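Local structure of DUF2020 domain-containing protein (Corynebacterium diphtheriae, 3V7B) at residues A[81-84]-A[85-89]. The protein is of unknown function, a DUF2020-family protein of the Mog1p/PsbP clan built around an antiparallel beta-sheet. Numbering follows the deposited sequence.
Sequences EAIR and VVDWA
A chi1 of -67° in Ile83 sets its CG2 anti to the backbone N, while a chi1 of -70° in Asp87 holds CG beside its own backbone N, so that the Ile83 CG2 branch runs alongside the Asp87 carboxylate, with CG2 3.7 Å from Asp87 OD2. The two side chains leave the helix in a common direction because they are one turn apart. The backbone fixes their spacing, since Asp87 N donates to Ile83 O at 2.8 Å. The carboxylate carbon Asp87 CG also comes within 3.3 Å of Ile83 O, but of the Asp87 groups only the amide N-H bonds this carbonyl; the carboxylate, itself an acceptor, merely lies close to it.

Regular alpha-helical i to i+4 bonding carries the rest. Val85 N reaches Glu81 O and Val86 N reaches Ala82 O, both at 3.2 Å, and Val85 CG2 rests 3.4 Å from the Glu81 carbonyl oxygen. Trp88 N is held by Arg84 O at 2.8 Å, in a more bent bond (N-H...O 147°). On the outer side, extended Arg84 runs back to Glu81, and its NH1 donates to the syn lone pair of Glu81 OE2 (3.2 Å), a hydrogen bond within a salt bridge, close to the guanidinium plane.

Phe12 joins this outer side, cation-pi with Arg84 and edge-to-face with Trp88. Glu81 N, near the start of helix 79-89, is hydrogen-bonded to Ser78 OG. The inner side lies on the antiparallel sheet: Val85 meets Ala125 and Val127 of strand 124-130, while Val86 touches Ala125 of the same strand and Gln120 of strand 114-121.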
loop_
_atom_site.group_PDB
_atom_site.type_symbol
_atom_site.label_atom_id
_atom_site.label_comp_id
_atom_site.label_asym_id
_atom_site.label_seq_id
_atom_site.Cartn_x
_atom_site.Cartn_y
_atom_site.Cartn_z
ATOM N N GLU A 81 -9.899 -13.106 -6.122
ATOM C CA GLU A 81 -9.899 -12.385 -4.859
ATOM C C GLU A 81 -8.881 -11.202 -4.855
ATOM O O GLU A 81 -9.135 -10.191 -4.223
ATOM C CB GLU A 81 -9.670 -13.352 -3.683
ATOM C CG GLU A 81 -10.945 -14.087 -3.264
ATOM C CD GLU A 81 -11.916 -13.118 -2.543
ATOM O OE1 GLU A 81 -11.486 -12.388 -1.627
ATOM O OE2 GLU A 81 -13.115 -13.081 -2.863
ATOM N N ALA A 82 -7.735 -11.370 -5.516
ATOM C CA ALA A 82 -6.782 -10.269 -5.644
ATOM C C ALA A 82 -7.420 -9.140 -6.432
ATOM O O ALA A 82 -7.219 -7.993 -6.137
ATOM C CB ALA A 82 -5.499 -10.671 -6.280
ATOM N N ILE A 83 -8.215 -9.464 -7.438
ATOM C CA ILE A 83 -8.934 -8.417 -8.204
ATOM C C ILE A 83 -9.964 -7.710 -7.342
ATOM O O ILE A 83 -10.189 -6.510 -7.479
ATOM C CB ILE A 83 -9.571 -9.007 -9.530
ATOM C CG1 ILE A 83 -8.503 -9.442 -10.503
ATOM C CG2 ILE A 83 -10.506 -8.004 -10.184
ATOM C CD1 ILE A 83 -8.905 -10.478 -11.595
ATOM N N ARG A 84 -10.613 -8.432 -6.446
ATOM C CA ARG A 84 -11.625 -7.849 -5.554
ATOM C C ARG A 84 -10.998 -6.799 -4.645
ATOM O O ARG A 84 -11.559 -5.701 -4.425
ATOM C CB ARG A 84 -12.235 -8.994 -4.745
ATOM C CG ARG A 84 -13.426 -8.601 -3.901
ATOM C CD ARG A 84 -13.978 -9.817 -3.167
ATOM N NE ARG A 84 -15.155 -9.453 -2.432
ATOM C CZ ARG A 84 -15.715 -10.200 -1.481
ATOM N NH1 ARG A 84 -15.223 -11.395 -1.150
ATOM N NH2 ARG A 84 -16.787 -9.752 -0.883
ATOM N N VAL A 85 -9.821 -7.098 -4.134
ATOM C CA VAL A 85 -9.006 -6.148 -3.329
ATOM C C VAL A 85 -8.709 -4.876 -4.144
ATOM O O VAL A 85 -8.999 -3.750 -3.728
ATOM C CB VAL A 85 -7.648 -6.758 -2.888
ATOM C CG1 VAL A 85 -6.791 -5.714 -2.149
ATOM C CG2 VAL A 85 -7.890 -7.973 -1.958
ATOM N N VAL A 86 -8.171 -5.075 -5.331
ATOM C CA VAL A 86 -7.804 -3.972 -6.161
ATOM C C VAL A 86 -9.035 -3.089 -6.522
ATOM O O VAL A 86 -8.960 -1.877 -6.451
ATOM C CB VAL A 86 -7.039 -4.454 -7.402
ATOM C CG1 VAL A 86 -6.910 -3.325 -8.403
ATOM C CG2 VAL A 86 -5.641 -5.014 -7.063
ATOM N N ASP A 87 -10.171 -3.727 -6.868
ATOM C CA ASP A 87 -11.380 -3.010 -7.210
ATOM C C ASP A 87 -11.969 -2.335 -5.993
ATOM O O ASP A 87 -12.593 -1.271 -6.104
ATOM C CB ASP A 87 -12.429 -3.979 -7.838
ATOM C CG ASP A 87 -12.049 -4.445 -9.195
ATOM O OD1 ASP A 87 -10.961 -4.033 -9.718
ATOM O OD2 ASP A 87 -12.875 -5.211 -9.779
ATOM N N TRP A 88 -11.789 -2.903 -4.820
ATOM C CA TRP A 88 -12.238 -2.216 -3.593
ATOM C C TRP A 88 -11.422 -0.965 -3.313
ATOM O O TRP A 88 -12.009 0.122 -3.126
ATOM C CB TRP A 88 -12.184 -3.205 -2.452
ATOM C CG TRP A 88 -12.113 -2.621 -1.079
ATOM C CD1 TRP A 88 -13.135 -2.028 -0.344
ATOM C CD2 TRP A 88 -10.913 -2.559 -0.210
ATOM N NE1 TRP A 88 -12.654 -1.581 0.892
ATOM C CE2 TRP A 88 -11.338 -1.888 1.036
ATOM C CE3 TRP A 88 -9.590 -2.987 -0.329
ATOM C CZ2 TRP A 88 -10.455 -1.666 2.086
ATOM C CZ3 TRP A 88 -8.712 -2.734 0.712
ATOM C CH2 TRP A 88 -9.141 -2.103 1.899
ATOM N N ALA A 89 -10.082 -1.082 -3.416
ATOM C CA ALA A 89 -9.174 0.034 -3.110
ATOM C C ALA A 89 -9.244 1.145 -4.173
ATOM O O ALA A 89 -9.122 2.316 -3.851
ATOM C CB ALA A 89 -7.752 -0.442 -2.975
#